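Long-range contact in oxidoreductase (Thermotoga maritima, PDB 1ZH8), which probably catalyses NADP-dependent oxidation of an alcohol group, or the reverse reduction of a carbonyl: residues I47-A58 against P68-L77. Residues are numbered along the deposited sequence; the frame is centred on the assembly and turned at random.
Sequences ITAVTSRTRSHA and PAVFDSYEEL. With NAP (NADP nicotinamide-adenine-dinucleotide phosphate), chain D.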
# COMPACT_ATOMS: atom_id res chain seq x y z
N ILE A 47 -7.38 30.68 32.24
CA ILE A 47 -8.74 30.32 31.87
C ILE A 47 -9.70 31.12 32.73
O ILE A 47 -9.79 30.94 33.93
CB ILE A 47 -8.99 28.84 31.99
CG1 ILE A 47 -8.06 28.11 30.99
CG2 ILE A 47 -10.48 28.53 31.77
CD1 ILE A 47 -7.89 26.64 31.26
N THR A 48 -10.40 32.04 32.07
CA THR A 48 -11.26 32.99 32.74
C THR A 48 -12.74 32.72 32.48
O THR A 48 -13.59 33.26 33.19
CB THR A 48 -10.95 34.39 32.23
OG1 THR A 48 -11.02 34.39 30.79
CG2 THR A 48 -9.57 34.82 32.67
N ALA A 49 -13.05 31.91 31.45
CA ALA A 49 -14.45 31.62 31.10
C ALA A 49 -14.63 30.26 30.47
O ALA A 49 -13.71 29.71 29.87
CB ALA A 49 -15.04 32.71 30.19
N VAL A 50 -15.84 29.74 30.59
CA VAL A 50 -16.15 28.36 30.25
C VAL A 50 -17.62 28.29 29.86
O VAL A 50 -18.46 29.01 30.42
CB VAL A 50 -15.81 27.44 31.47
CG1 VAL A 50 -16.73 26.27 31.58
CG2 VAL A 50 -14.36 26.97 31.41
N THR A 51 -17.92 27.46 28.86
CA THR A 51 -19.30 27.25 28.43
C THR A 51 -19.41 25.89 27.76
O THR A 51 -18.44 25.39 27.18
CB THR A 51 -19.75 28.37 27.47
OG1 THR A 51 -21.16 28.31 27.27
CG2 THR A 51 -19.02 28.28 26.13
N SER A 52 -20.58 25.25 27.86
CA SER A 52 -20.79 23.96 27.20
C SER A 52 -22.27 23.79 26.82
O SER A 52 -23.08 24.60 27.22
CB SER A 52 -20.32 22.81 28.10
OG SER A 52 -19.82 21.74 27.31
N ARG A 53 -22.61 22.77 26.04
CA ARG A 53 -24.03 22.47 25.78
C ARG A 53 -24.79 22.12 27.07
O ARG A 53 -25.86 22.67 27.32
CB ARG A 53 -24.21 21.37 24.72
CG ARG A 53 -25.67 20.83 24.58
CD ARG A 53 -25.78 19.76 23.49
NE ARG A 53 -24.87 18.64 23.75
CZ ARG A 53 -24.60 17.65 22.91
NH1 ARG A 53 -25.16 17.61 21.70
NH2 ARG A 53 -23.76 16.69 23.27
N THR A 54 -24.24 21.18 27.86
CA THR A 54 -24.76 20.81 29.19
C THR A 54 -24.06 21.64 30.29
O THR A 54 -22.85 21.57 30.47
CB THR A 54 -24.53 19.31 29.50
OG1 THR A 54 -24.86 18.52 28.37
CG2 THR A 54 -25.38 18.86 30.66
N ARG A 55 -24.84 22.43 31.02
CA ARG A 55 -24.32 23.29 32.07
C ARG A 55 -23.52 22.52 33.14
O ARG A 55 -22.44 22.96 33.54
CB ARG A 55 -25.51 24.05 32.69
CG ARG A 55 -25.21 24.80 33.94
CD ARG A 55 -25.03 26.25 33.65
NE ARG A 55 -24.44 26.94 34.80
CZ ARG A 55 -24.21 28.24 34.86
NH1 ARG A 55 -24.53 29.03 33.84
NH2 ARG A 55 -23.65 28.76 35.94
N SER A 56 -24.02 21.36 33.58
CA SER A 56 -23.33 20.62 34.62
C SER A 56 -21.93 20.18 34.16
O SER A 56 -21.00 20.09 34.97
CB SER A 56 -24.16 19.43 35.13
OG SER A 56 -24.17 18.38 34.18
N HIS A 57 -21.79 19.92 32.86
CA HIS A 57 -20.50 19.56 32.27
C HIS A 57 -19.52 20.73 32.31
O HIS A 57 -18.31 20.53 32.56
CB HIS A 57 -20.69 19.08 30.82
CG HIS A 57 -21.27 17.71 30.72
ND1 HIS A 57 -21.36 17.03 29.52
CD2 HIS A 57 -21.79 16.88 31.66
CE1 HIS A 57 -21.91 15.85 29.72
NE2 HIS A 57 -22.19 15.74 31.01
N ALA A 58 -20.03 21.93 32.07
CA ALA A 58 -19.23 23.16 32.13
C ALA A 58 -18.84 23.47 33.57
O ALA A 58 -17.74 24.00 33.80
CB ALA A 58 -19.99 24.33 31.53
N PRO A 68 -13.29 29.69 36.92
CA PRO A 68 -13.61 30.61 35.83
C PRO A 68 -15.10 30.91 35.85
O PRO A 68 -15.88 30.15 36.43
CB PRO A 68 -13.24 29.80 34.59
CG PRO A 68 -13.50 28.40 35.01
CD PRO A 68 -13.09 28.31 36.43
N ALA A 69 -15.51 32.00 35.22
CA ALA A 69 -16.93 32.28 35.04
C ALA A 69 -17.57 31.24 34.10
O ALA A 69 -16.97 30.85 33.09
CB ALA A 69 -17.13 33.67 34.52
N VAL A 70 -18.77 30.78 34.45
CA VAL A 70 -19.50 29.80 33.65
C VAL A 70 -20.68 30.47 32.91
O VAL A 70 -21.50 31.14 33.51
CB VAL A 70 -20.01 28.60 34.50
CG1 VAL A 70 -20.75 27.58 33.64
CG2 VAL A 70 -18.86 27.93 35.21
N PHE A 71 -20.76 30.27 31.60
CA PHE A 71 -21.80 30.88 30.78
C PHE A 71 -22.75 29.85 30.17
O PHE A 71 -22.33 28.77 29.75
CB PHE A 71 -21.16 31.74 29.68
CG PHE A 71 -20.39 32.91 30.21
CD1 PHE A 71 -21.05 34.08 30.58
CD2 PHE A 71 -19.01 32.83 30.37
CE1 PHE A 71 -20.35 35.16 31.10
CE2 PHE A 71 -18.29 33.92 30.88
CZ PHE A 71 -18.97 35.09 31.25
N ASP A 72 -24.03 30.22 30.11
CA ASP A 72 -25.04 29.41 29.44
C ASP A 72 -24.86 29.39 27.92
O ASP A 72 -25.27 28.45 27.26
CB ASP A 72 -26.45 29.90 29.81
CG ASP A 72 -26.81 29.63 31.28
OD1 ASP A 72 -26.31 28.63 31.85
OD2 ASP A 72 -27.61 30.41 31.86
N SER A 73 -24.23 30.42 27.37
CA SER A 73 -23.99 30.46 25.94
C SER A 73 -22.65 31.08 25.56
O SER A 73 -22.10 31.95 26.24
CB SER A 73 -25.15 31.19 25.21
OG SER A 73 -24.97 32.59 25.26
N TYR A 74 -22.14 30.61 24.43
CA TYR A 74 -20.90 31.06 23.84
C TYR A 74 -20.96 32.53 23.48
O TYR A 74 -19.97 33.26 23.68
CB TYR A 74 -20.68 30.24 22.59
CG TYR A 74 -19.54 30.64 21.72
CD1 TYR A 74 -18.23 30.68 22.20
CD2 TYR A 74 -19.75 30.91 20.37
CE1 TYR A 74 -17.17 30.99 21.36
CE2 TYR A 74 -18.70 31.23 19.52
CZ TYR A 74 -17.42 31.27 20.03
OH TYR A 74 -16.38 31.59 19.18
N GLU A 75 -22.10 32.96 22.92
CA GLU A 75 -22.30 34.35 22.50
C GLU A 75 -22.13 35.28 23.70
O GLU A 75 -21.61 36.38 23.56
CB GLU A 75 -23.68 34.57 21.85
CG GLU A 75 -23.89 33.92 20.48
CD GLU A 75 -24.18 32.41 20.56
OE1 GLU A 75 -24.27 31.84 21.67
OE2 GLU A 75 -24.31 31.78 19.49
N GLU A 76 -22.58 34.83 24.88
CA GLU A 76 -22.46 35.64 26.10
C GLU A 76 -21.02 35.67 26.56
O GLU A 76 -20.52 36.73 26.96
CB GLU A 76 -23.38 35.15 27.24
CG GLU A 76 -23.32 36.07 28.48
CD GLU A 76 -24.27 35.67 29.64
OE1 GLU A 76 -24.82 34.54 29.63
OE2 GLU A 76 -24.44 36.49 30.57
N LEU A 77 -20.36 34.52 26.49
CA LEU A 77 -18.95 34.44 26.84
C LEU A 77 -18.17 35.44 26.00
O LEU A 77 -17.36 36.18 26.53
CB LEU A 77 -18.43 33.04 26.59
CG LEU A 77 -16.98 32.73 26.90
CD1 LEU A 77 -16.90 31.33 27.50
CD2 LEU A 77 -16.16 32.85 25.66
PA NAP D . -16.87 15.51 22.74
O1A NAP D . -16.45 14.75 23.94
O2A NAP D . -18.22 15.14 22.25
O5B NAP D . -16.72 17.07 23.05
C5B NAP D . -17.58 18.01 22.44
C4B NAP D . -18.05 18.98 23.51
O4B NAP D . -18.73 20.07 22.91
C3B NAP D . -19.03 18.34 24.48
O3B NAP D . -18.74 18.91 25.72
C2B NAP D . -20.36 18.84 23.94
O2B NAP D . -21.57 18.81 24.68
C1B NAP D . -19.97 20.25 23.57
N9A NAP D . -20.97 20.85 22.68
C8A NAP D . -21.74 20.23 21.73
N7A NAP D . -22.51 21.16 21.13
C5A NAP D . -22.23 22.37 21.69
C6A NAP D . -22.71 23.66 21.47
N6A NAP D . -23.65 23.88 20.57
N1A NAP D . -22.21 24.71 22.19
C2A NAP D . -21.25 24.48 23.14
N3A NAP D . -20.77 23.22 23.37
C4A NAP D . -21.25 22.18 22.66
O3 NAP D . -15.83 15.22 21.56
PN NAP D . -14.25 15.48 21.67
O1N NAP D . -13.83 16.28 22.87
O2N NAP D . -13.73 14.15 21.38
O5D NAP D . -13.91 16.40 20.39
C5D NAP D . -14.08 17.80 20.35
C4D NAP D . -13.11 18.39 19.33
O4D NAP D . -11.78 18.00 19.69
C3D NAP D . -13.37 17.82 17.93
O3D NAP D . -13.24 18.83 16.95
C2D NAP D . -12.29 16.78 17.72
O2D NAP D . -11.92 16.64 16.37
C1D NAP D . -11.17 17.33 18.59
N1N NAP D . -10.29 16.26 19.05
C2N NAP D . -8.97 16.33 18.72
C3N NAP D . -8.08 15.32 19.12
C7N NAP D . -6.59 15.51 18.96
O7N NAP D . -5.77 14.43 19.35
N7N NAP D . -6.07 16.65 18.47
C4N NAP D . -8.56 14.24 19.86
C5N NAP D . -9.92 14.18 20.21
C6N NAP D . -10.78 15.20 19.79
P2B NAP D . -21.89 18.66 26.25
O1X NAP D . -21.81 19.99 26.97
O2X NAP D . -20.91 17.71 26.92
O3X NAP D . -23.30 18.11 26.29
O HOH W 1 -22.78 26.98 25.58
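Ala49 CB sits between two side chains of 68-77, 3.5 Å from Phe71 CE2 at the edge of the ring and equally close to Leu77 CD1. On the opposite face of the sheet Pro68 CG packs against Val50 CG2, and Val70 CG1 reaches Ala58 CB on helix 55-65, which follows strand 45-51. Between these two layers the strands run parallel: Ala69 N bonds to Thr48 O, and Phe71 N bonds to Val50 O at 2.9 Å. Thr51 turns OG1 anti to its own N (chi1 -168°), which lets it donate to Phe71 O at 2.8 Å from above the carbonyl plane and accept from a water also held by Ser52 O. A valine here would probably leave Phe71 O and that water without this hydroxyl partner. Farther out, Arg55 lays its guanidinium face over Val70 CG1, and its NH1 forms a salt bridge to Asp72 OD1 (2.7 Å) from above the carboxylate plane, guanidinium and carboxylate turned 60° to each other; its NE pairs with Glu59 in a second salt bridge. Beyond the strand end, Ser52, Arg53, Thr54 and His57 grip the 2'-phosphate of NADP. This is the right-handed beta-alpha-beta crossover of a Rossmann fold, with 69-71 an edge strand.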